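Local coordinates for protein sorbitol dehydrogenase (Gluconobacter oxydans, PDB 5ITG) that probably oxidises D-sorbitol to L-sorbose with an NADP-type cofactor, as a member of the mannitol dehydrogenase family, at residues F404-Y409 against Q465-L470; D441-S446 against V469-I474; F384-V389 against D453-L458. All blocks are in the same frame, centred on the assembly; numbering follows the deposited sequence.

Overall arrangement
The chain builds its Rossmann-type part first; all three contacts lie in the mostly helical C-terminal part that follows. Helix 377-394 comes first; interaction 3 closes the chain from there to loop 453-458. Interaction 1 closes the chain from helix 400-412 to helix 461-477. Segment 441-446, after helix 432-439, closes a shorter loop onto that last helix in interaction 2. Interaction 2 starts inside the loop closed by interaction 1; its second segment runs past that of interaction 1, sharing Val469 and Leu470. Interaction 3 crosses both along the chain. Interactions 1 and 2 have centres about 7 Å apart and touch. Interaction 3 touches interaction 1 through Trp385 and Trp455 but does not touch interaction 2.

Interaction 1 of 3, residues F404-Y409 against Q465-L470; sequences FGIASY and QKVIVL
Helices 404-409 and 465-470 cross at -53° with their axes 8.5 Å apart, and Ala407 and Val467 have the nearest CA atoms. The small Ala407 sits where the helices come close. Its CB lies 3.8 Å from CB of Leu470 and 3.7 Å from the backbone O of Val467. Val467 lies beside it and uses both methyls. With CG1 anti to the backbone N (chi1 169°), the valine sets CG1 and CG2 against the CG2 methyl of Ile406. The distance from Val467 CG2 to Ile406 CG2 is 3.9 Å, and the two side chains cross at about a right angle. On the other flank Leu470 sends CD1 to the backbone of Phe404, 3.5 Å from its N. The same methyl is 4.0 Å from CB of Phe404. The Phe404 side chain also touches Pro308 of helix 288-312 and Val479 and Ile483 near the C terminus. Ser408 OG donates to Phe404 O at 3.0 Å, which satisfies the hydroxyl within its own helix. No hydrogen bond passes between 404-409 and 465-470. The contact is buried and apolar, so the fit of methyl groups and van der Waals contact hold it.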
loop_
_atom_site.group_PDB
_atom_site.type_symbol
_atom_site.label_atom_id
_atom_site.label_comp_id
_atom_site.label_asym_id
_atom_site.label_seq_id
_atom_site.Cartn_x
_atom_site.Cartn_y
_atom_site.Cartn_z
ATOM N N PHE A 404 -25.844 10.207 -4.443
ATOM C CA PHE A 404 -26.205 8.902 -3.903
ATOM C C PHE A 404 -25.098 8.391 -2.980
ATOM O O PHE A 404 -25.365 7.827 -1.916
ATOM C CB PHE A 404 -26.430 7.889 -5.033
ATOM C CG PHE A 404 -26.614 6.481 -4.543
ATOM C CD1 PHE A 404 -27.808 6.088 -3.947
ATOM C CD2 PHE A 404 -25.559 5.572 -4.594
ATOM C CE1 PHE A 404 -27.951 4.811 -3.400
ATOM C CE2 PHE A 404 -25.688 4.296 -4.051
ATOM C CZ PHE A 404 -26.889 3.916 -3.449
ATOM N N GLY A 405 -23.848 8.579 -3.390
ATOM C CA GLY A 405 -22.749 8.124 -2.556
ATOM C C GLY A 405 -22.767 8.836 -1.217
ATOM O O GLY A 405 -22.584 8.221 -0.158
ATOM N N ILE A 406 -22.994 10.145 -1.263
ATOM C CA ILE A 406 -23.020 10.962 -0.055
ATOM C C ILE A 406 -24.199 10.587 0.840
ATOM O O ILE A 406 -24.045 10.421 2.056
ATOM C CB ILE A 406 -23.084 12.465 -0.420
ATOM C CG1 ILE A 406 -21.772 12.881 -1.088
ATOM C CG2 ILE A 406 -23.313 13.311 0.829
ATOM C CD1 ILE A 406 -21.851 14.239 -1.792
ATOM N N ALA A 407 -25.369 10.434 0.231
ATOM C CA ALA A 407 -26.574 10.073 0.974
ATOM C C ALA A 407 -26.426 8.703 1.631
ATOM O O ALA A 407 -26.924 8.483 2.739
ATOM C CB ALA A 407 -27.788 10.081 0.044
ATOM N N SER A 408 -25.746 7.790 0.941
ATOM C CA SER A 408 -25.517 6.440 1.447
ATOM C C SER A 408 -24.580 6.484 2.646
ATOM O O SER A 408 -24.799 5.797 3.647
ATOM C CB SER A 408 -24.909 5.552 0.352
ATOM O OG SER A 408 -25.880 5.218 -0.620
ATOM N N TYR A 409 -23.529 7.287 2.533
ATOM C CA TYR A 409 -22.578 7.448 3.618
ATOM C C TYR A 409 -23.315 7.986 4.853
ATOM O O TYR A 409 -23.175 7.447 5.956
ATOM C CB TYR A 409 -21.465 8.424 3.209
ATOM C CG TYR A 409 -20.541 8.811 4.347
ATOM C CD1 TYR A 409 -19.708 7.870 4.950
ATOM C CD2 TYR A 409 -20.522 10.116 4.836
ATOM C CE1 TYR A 409 -18.876 8.221 6.025
ATOM C CE2 TYR A 409 -19.696 10.477 5.903
ATOM C CZ TYR A 409 -18.879 9.527 6.494
ATOM O OH TYR A 409 -18.073 9.881 7.559
ATOM N N GLN A 465 -29.350 19.486 -1.995
ATOM C CA GLN A 465 -30.777 19.233 -2.125
ATOM C C GLN A 465 -31.023 17.811 -2.626
ATOM O O GLN A 465 -31.898 17.108 -2.119
ATOM C CB GLN A 465 -31.414 20.250 -3.079
ATOM C CG GLN A 465 -31.718 21.597 -2.425
ATOM C CD GLN A 465 -31.921 22.712 -3.436
ATOM O OE1 GLN A 465 -32.673 22.567 -4.402
ATOM N NE2 GLN A 465 -31.249 23.840 -3.213
ATOM N N LYS A 466 -30.247 17.394 -3.623
ATOM C CA LYS A 466 -30.377 16.054 -4.178
ATOM C C LYS A 466 -30.044 15.021 -3.111
ATOM O O LYS A 466 -30.704 13.986 -3.007
ATOM C CB LYS A 466 -29.436 15.880 -5.376
ATOM C CG LYS A 466 -29.429 14.488 -5.981
ATOM C CD LYS A 466 -30.725 14.171 -6.711
ATOM C CE LYS A 466 -30.619 12.836 -7.440
ATOM N NZ LYS A 466 -31.844 12.529 -8.235
ATOM N N VAL A 467 -29.017 15.305 -2.316
ATOM C CA VAL A 467 -28.611 14.398 -1.247
ATOM C C VAL A 467 -29.766 14.189 -0.277
ATOM O O VAL A 467 -30.050 13.066 0.134
ATOM C CB VAL A 467 -27.389 14.953 -0.467
ATOM C CG1 VAL A 467 -27.150 14.124 0.795
ATOM C CG2 VAL A 467 -26.133 14.907 -1.355
ATOM N N ILE A 468 -30.422 15.284 0.087
ATOM C CA ILE A 468 -31.550 15.245 1.011
ATOM C C ILE A 468 -32.664 14.374 0.430
ATOM O O ILE A 468 -33.207 13.506 1.114
ATOM C CB ILE A 468 -32.073 16.683 1.282
ATOM C CG1 ILE A 468 -31.030 17.455 2.101
ATOM C CG2 ILE A 468 -33.426 16.634 1.989
ATOM C CD1 ILE A 468 -31.382 18.901 2.348
ATOM N N VAL A 469 -32.986 14.603 -0.840
ATOM C CA VAL A 469 -34.015 13.832 -1.531
ATOM C C VAL A 469 -33.712 12.332 -1.491
ATOM O O VAL A 469 -34.606 11.516 -1.238
ATOM C CB VAL A 469 -34.149 14.294 -3.009
ATOM C CG1 VAL A 469 -34.931 13.265 -3.830
ATOM C CG2 VAL A 469 -34.861 15.640 -3.062
ATOM N N LEU A 470 -32.450 11.968 -1.721
ATOM C CA LEU A 470 -32.045 10.562 -1.726
ATOM C C LEU A 470 -32.015 9.935 -0.336
ATOM O O LEU A 470 -32.364 8.763 -0.179
ATOM C CB LEU A 470 -30.674 10.405 -2.407
ATOM C CG LEU A 470 -30.655 10.862 -3.873
ATOM C CD1 LEU A 470 -29.260 10.724 -4.457
ATOM C CD2 LEU A 470 -31.657 10.042 -4.678
#

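Interaction 2 of 3, residues D441-S446 against V469-I474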
loop_
_atom_site.group_PDB
_atom_site.type_symbol
_atom_site.label_atom_id
_atom_site.label_comp_id
_atom_site.label_asym_id
_atom_site.label_seq_id
_atom_site.Cartn_x
_atom_site.Cartn_y
_atom_site.Cartn_z
ATOM N N ASP A 441 -32.251 12.745 13.427
ATOM C CA ASP A 441 -33.327 12.097 12.689
ATOM C C ASP A 441 -33.732 12.864 11.445
ATOM O O ASP A 441 -34.457 12.338 10.598
ATOM C CB ASP A 441 -34.551 11.890 13.581
ATOM C CG ASP A 441 -34.330 10.816 14.622
ATOM O OD1 ASP A 441 -33.835 9.728 14.249
ATOM O OD2 ASP A 441 -34.655 11.053 15.807
ATOM N N ASP A 442 -33.275 14.106 11.330
ATOM C CA ASP A 442 -33.605 14.896 10.156
ATOM C C ASP A 442 -32.760 14.395 8.996
ATOM O O ASP A 442 -32.133 13.336 9.087
ATOM C CB ASP A 442 -33.344 16.384 10.401
ATOM C CG ASP A 442 -31.890 16.683 10.694
ATOM O OD1 ASP A 442 -31.033 16.379 9.837
ATOM O OD2 ASP A 442 -31.608 17.229 11.783
ATOM N N PHE A 443 -32.738 15.153 7.907
ATOM C CA PHE A 443 -31.981 14.763 6.726
ATOM C C PHE A 443 -31.050 15.872 6.256
ATOM O O PHE A 443 -30.499 15.790 5.159
ATOM C CB PHE A 443 -32.946 14.413 5.595
ATOM C CG PHE A 443 -33.867 13.272 5.913
ATOM C CD1 PHE A 443 -33.401 11.961 5.897
ATOM C CD2 PHE A 443 -35.200 13.506 6.226
ATOM C CE1 PHE A 443 -34.252 10.900 6.188
ATOM C CE2 PHE A 443 -36.058 12.453 6.518
ATOM C CZ PHE A 443 -35.584 11.146 6.498
ATOM N N GLU A 444 -30.871 16.901 7.081
ATOM C CA GLU A 444 -30.028 18.037 6.709
ATOM C C GLU A 444 -28.806 18.258 7.591
ATOM O O GLU A 444 -27.748 18.648 7.103
ATOM C CB GLU A 444 -30.860 19.317 6.721
ATOM C CG GLU A 444 -32.116 19.252 5.883
ATOM C CD GLU A 444 -33.019 20.446 6.113
ATOM O OE1 GLU A 444 -32.557 21.590 5.910
ATOM O OE2 GLU A 444 -34.192 20.240 6.499
ATOM N N SER A 445 -28.957 18.021 8.888
ATOM C CA SER A 445 -27.875 18.237 9.837
ATOM C C SER A 445 -26.516 17.647 9.482
ATOM O O SER A 445 -25.518 18.361 9.505
ATOM C CB SER A 445 -28.284 17.739 11.224
ATOM O OG SER A 445 -29.391 18.472 11.709
ATOM N N SER A 446 -26.471 16.358 9.154
ATOM C CA SER A 446 -25.193 15.719 8.847
ATOM C C SER A 446 -24.491 16.207 7.579
ATOM O O SER A 446 -23.379 15.782 7.287
ATOM C CB SER A 446 -25.332 14.183 8.834
ATOM O OG SER A 446 -26.361 13.742 7.975
ATOM N N VAL A 469 -32.986 14.603 -0.840
ATOM C CA VAL A 469 -34.015 13.832 -1.531
ATOM C C VAL A 469 -33.712 12.332 -1.491
ATOM O O VAL A 469 -34.606 11.516 -1.238
ATOM C CB VAL A 469 -34.149 14.294 -3.009
ATOM C CG1 VAL A 469 -34.931 13.265 -3.830
ATOM C CG2 VAL A 469 -34.861 15.640 -3.062
ATOM N N LEU A 470 -32.450 11.968 -1.721
ATOM C CA LEU A 470 -32.045 10.562 -1.726
ATOM C C LEU A 470 -32.015 9.935 -0.336
ATOM O O LEU A 470 -32.364 8.763 -0.179
ATOM C CB LEU A 470 -30.674 10.405 -2.407
ATOM C CG LEU A 470 -30.655 10.862 -3.873
ATOM C CD1 LEU A 470 -29.260 10.724 -4.457
ATOM C CD2 LEU A 470 -31.657 10.042 -4.678
ATOM N N ARG A 471 -31.596 10.703 0.669
ATOM C CA ARG A 471 -31.562 10.190 2.036
ATOM C C ARG A 471 -32.990 9.825 2.421
ATOM O O ARG A 471 -33.229 8.814 3.079
ATOM C CB ARG A 471 -31.039 11.239 3.024
ATOM C CG ARG A 471 -29.540 11.518 2.953
ATOM C CD ARG A 471 -29.091 12.350 4.156
ATOM N NE ARG A 471 -29.254 11.613 5.405
ATOM C CZ ARG A 471 -29.002 12.100 6.619
ATOM N NH1 ARG A 471 -28.571 13.346 6.771
ATOM N NH2 ARG A 471 -29.178 11.330 7.686
ATOM N N LYS A 472 -33.931 10.663 2.006
ATOM C CA LYS A 472 -35.338 10.432 2.309
ATOM C C LYS A 472 -35.818 9.127 1.687
ATOM O O LYS A 472 -36.495 8.332 2.339
ATOM C CB LYS A 472 -36.181 11.608 1.810
ATOM C CG LYS A 472 -36.140 12.820 2.736
ATOM C CD LYS A 472 -36.769 14.039 2.079
ATOM C CE LYS A 472 -37.196 15.083 3.105
ATOM N NZ LYS A 472 -36.078 15.572 3.958
ATOM N N ILE A 473 -35.453 8.901 0.431
ATOM C CA ILE A 473 -35.842 7.680 -0.263
ATOM C C ILE A 473 -35.189 6.464 0.395
ATOM O O ILE A 473 -35.842 5.446 0.619
ATOM C CB ILE A 473 -35.431 7.737 -1.743
ATOM C CG1 ILE A 473 -36.219 8.844 -2.450
ATOM C CG2 ILE A 473 -35.659 6.374 -2.404
ATOM C CD1 ILE A 473 -35.816 9.075 -3.888
ATOM N N ILE A 474 -33.901 6.582 0.710
ATOM C CA ILE A 474 -33.164 5.496 1.346
ATOM C C ILE A 474 -33.785 5.086 2.674
ATOM O O ILE A 474 -33.882 3.901 2.983
ATOM C CB ILE A 474 -31.693 5.884 1.641
ATOM C CG1 ILE A 474 -30.904 6.011 0.337
ATOM C CG2 ILE A 474 -31.059 4.843 2.553
ATOM C CD1 ILE A 474 -29.463 6.417 0.538
HETATM O O HOH W 1 -28.857 14.502 9.520
#
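Phe443 drops its ring onto helix 469-474, between Arg471 and Lys472, the tight part of the contact. CG of Lys472 stands over one ring face, 3.8 Å from the centroid and 16° off the normal, a CH-pi contact. The lysine bends at its end to bring NZ 3.2 Å from Phe443 CD2. CD1 of the ring packs obliquely on CB of Arg471 at 3.8 Å. The arginine chain bends at chi3 (65°), and its guanidinium turns one face to CA of Phe443. The guanidinium and Phe443 ring planes are 82° apart. Arg471 NE forms a salt bridge with Glu411 of helix 400-412. A water accepts from Arg471 NH1 at 3.0 Å and from Ser446 N, and donates to Asp442 OD1. That OD1 also takes the N-H groups of Glu444 and Ser445 in an Asx turn. The looser side faces solvent: there Glu444 is exposed, its OE2 5.6 Å from Lys472 NZ. With an alanine in place of Phe443, the Lys472 chain would probably lose its ring face and be free to turn, and Arg471 CB would lose a neighbour. The loop is thus held by an apolar ring outside and by a charged, hydrated network within.

Interaction 3 of 3, residues F384-V389 against D453-L458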
loop_
_atom_site.group_PDB
_atom_site.type_symbol
_atom_site.label_atom_id
_atom_site.label_comp_id
_atom_site.label_asym_id
_atom_site.label_seq_id
_atom_site.Cartn_x
_atom_site.Cartn_y
_atom_site.Cartn_z
ATOM N N PHE A 384 -10.643 10.451 -1.224
ATOM C CA PHE A 384 -11.066 9.749 -2.443
ATOM C C PHE A 384 -12.135 10.393 -3.320
ATOM O O PHE A 384 -12.142 10.181 -4.537
ATOM C CB PHE A 384 -11.570 8.329 -2.114
ATOM C CG PHE A 384 -10.735 7.582 -1.106
ATOM C CD1 PHE A 384 -9.376 7.830 -0.963
ATOM C CD2 PHE A 384 -11.313 6.579 -0.338
ATOM C CE1 PHE A 384 -8.614 7.087 -0.072
ATOM C CE2 PHE A 384 -10.556 5.832 0.552
ATOM C CZ PHE A 384 -9.207 6.085 0.687
ATOM N N TRP A 385 -13.046 11.158 -2.723
ATOM C CA TRP A 385 -14.153 11.732 -3.489
ATOM C C TRP A 385 -14.126 13.219 -3.853
ATOM O O TRP A 385 -14.789 13.625 -4.808
ATOM C CB TRP A 385 -15.474 11.474 -2.752
ATOM C CG TRP A 385 -15.991 10.048 -2.758
ATOM C CD1 TRP A 385 -15.401 8.949 -3.309
ATOM C CD2 TRP A 385 -17.230 9.599 -2.194
ATOM N NE1 TRP A 385 -16.200 7.837 -3.130
ATOM C CE2 TRP A 385 -17.328 8.210 -2.446
ATOM C CE3 TRP A 385 -18.270 10.238 -1.503
ATOM C CZ2 TRP A 385 -18.424 7.448 -2.030
ATOM C CZ3 TRP A 385 -19.365 9.483 -1.090
ATOM C CH2 TRP A 385 -19.433 8.101 -1.355
ATOM N N THR A 386 -13.375 14.026 -3.114
ATOM C CA THR A 386 -13.364 15.471 -3.356
ATOM C C THR A 386 -13.145 15.946 -4.796
ATOM O O THR A 386 -13.918 16.762 -5.300
ATOM C CB THR A 386 -12.349 16.173 -2.424
ATOM O OG1 THR A 386 -12.763 15.993 -1.063
ATOM C CG2 THR A 386 -12.281 17.673 -2.728
ATOM N N GLU A 387 -12.106 15.463 -5.464
ATOM C CA GLU A 387 -11.861 15.907 -6.838
ATOM C C GLU A 387 -13.057 15.610 -7.753
ATOM O O GLU A 387 -13.486 16.467 -8.528
ATOM C CB GLU A 387 -10.595 15.251 -7.393
ATOM C CG GLU A 387 -10.257 15.613 -8.852
ATOM C CD GLU A 387 -9.926 17.082 -9.053
ATOM O OE1 GLU A 387 -9.080 17.612 -8.303
ATOM O OE2 GLU A 387 -10.502 17.703 -9.976
ATOM N N THR A 388 -13.606 14.404 -7.653
ATOM C CA THR A 388 -14.751 14.029 -8.484
ATOM C C THR A 388 -15.961 14.935 -8.242
ATOM O O THR A 388 -16.649 15.334 -9.188
ATOM C CB THR A 388 -15.119 12.553 -8.266
ATOM O OG1 THR A 388 -14.089 11.738 -8.845
ATOM C CG2 THR A 388 -16.461 12.212 -8.919
ATOM N N VAL A 389 -16.210 15.277 -6.986
ATOM C CA VAL A 389 -17.316 16.172 -6.660
ATOM C C VAL A 389 -17.035 17.590 -7.175
ATOM O O VAL A 389 -17.894 18.208 -7.803
ATOM C CB VAL A 389 -17.563 16.224 -5.128
ATOM C CG1 VAL A 389 -18.606 17.296 -4.792
ATOM C CG2 VAL A 389 -18.043 14.863 -4.646
ATOM N N ASP A 453 -16.129 18.884 3.522
ATOM C CA ASP A 453 -15.460 20.186 3.511
ATOM C C ASP A 453 -14.616 20.476 2.270
ATOM O O ASP A 453 -14.405 21.640 1.924
ATOM C CB ASP A 453 -14.566 20.342 4.749
ATOM C CG ASP A 453 -15.361 20.579 6.026
ATOM O OD1 ASP A 453 -16.587 20.759 5.941
ATOM O OD2 ASP A 453 -14.750 20.589 7.116
ATOM N N GLY A 454 -14.129 19.426 1.614
ATOM C CA GLY A 454 -13.293 19.597 0.437
ATOM C C GLY A 454 -13.917 20.343 -0.732
ATOM O O GLY A 454 -13.198 20.868 -1.588
ATOM N N TRP A 455 -15.245 20.385 -0.786
ATOM C CA TRP A 455 -15.921 21.080 -1.875
ATOM C C TRP A 455 -16.916 22.125 -1.387
ATOM O O TRP A 455 -17.641 22.724 -2.182
ATOM C CB TRP A 455 -16.627 20.077 -2.792
ATOM C CG TRP A 455 -17.627 19.179 -2.112
ATOM C CD1 TRP A 455 -18.922 19.477 -1.793
ATOM C CD2 TRP A 455 -17.418 17.820 -1.718
ATOM N NE1 TRP A 455 -19.539 18.380 -1.229
ATOM C CE2 TRP A 455 -18.636 17.349 -1.172
ATOM C CE3 TRP A 455 -16.321 16.950 -1.775
ATOM C CZ2 TRP A 455 -18.784 16.044 -0.689
ATOM C CZ3 TRP A 455 -16.470 15.647 -1.288
ATOM C CH2 TRP A 455 -17.698 15.212 -0.755
ATOM N N ARG A 456 -16.911 22.368 -0.081
ATOM C CA ARG A 456 -17.835 23.316 0.532
ATOM C C ARG A 456 -17.705 24.759 0.030
ATOM O O ARG A 456 -18.654 25.532 0.127
ATOM C CB ARG A 456 -17.682 23.266 2.055
ATOM C CG ARG A 456 -18.925 23.701 2.811
ATOM C CD ARG A 456 -18.733 23.590 4.315
ATOM N NE ARG A 456 -18.655 22.209 4.791
ATOM C CZ ARG A 456 -19.674 21.351 4.794
ATOM N NH1 ARG A 456 -20.863 21.721 4.341
ATOM N NH2 ARG A 456 -19.509 20.125 5.272
ATOM N N ASP A 457 -16.548 25.121 -0.518
ATOM C CA ASP A 457 -16.353 26.482 -1.018
ATOM C C ASP A 457 -17.166 26.756 -2.283
ATOM O O ASP A 457 -17.479 27.905 -2.600
ATOM C CB ASP A 457 -14.867 26.755 -1.277
ATOM C CG ASP A 457 -14.225 25.717 -2.176
ATOM O OD1 ASP A 457 -14.199 24.529 -1.792
ATOM O OD2 ASP A 457 -13.743 26.093 -3.264
ATOM N N LEU A 458 -17.511 25.692 -3.000
ATOM C CA LEU A 458 -18.297 25.804 -4.222
ATOM C C LEU A 458 -19.783 25.919 -3.882
ATOM O O LEU A 458 -20.177 25.802 -2.722
ATOM C CB LEU A 458 -18.073 24.565 -5.093
ATOM C CG LEU A 458 -16.621 24.302 -5.497
ATOM C CD1 LEU A 458 -16.510 22.931 -6.148
ATOM C CD2 LEU A 458 -16.151 25.399 -6.445
HETATM O O HOH W 2 -14.134 16.675 1.262
#
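The Trp455 indole carries Val389 on one face and has Thr386 at its edge. Val389 CG1 lies 3.4 Å from the centroid of the five-membered ring and 14° off its normal, a close CH-pi contact. The valine's CG1 is anti to the backbone N (chi1 173°), which puts this methyl over the pyrrole part. Its CG2 reaches the benzene part instead, 3.8 Å from CZ3 of Trp455. At the edge, near the ring plane, Thr386 CA is 3.7 Å from CE3 of Trp455. Thr386 OG1 lies 3.7 Å from CZ3 of the same indole. The indole also packs on Ile406 of helix 400-412 and Leu463 of helix 461-477. It thereby inserts among three helices of the mannitol dehydrogenase C-terminal domain. Trp455 belongs to an irregular loop between helices 432-439 and 461-477, and it opens a type I beta turn that ends at Leu458. Gly454 approaches the threonine closely: Thr386 CG2 is 3.5 Å from Gly454 O. A water joins Thr386 and Gly454, donating to Thr386 OG1 at 2.8 Å and accepting from Gly454 N. Thr386 OG1 also bonds to Gln382 O one turn back. Beyond the indole, Arg456 grips Asp453 OD1 side-on with NE and NH2, and Arg390 NH1 of helix 377-394 bonds to Gly454 O and forms a salt bridge with Asp457.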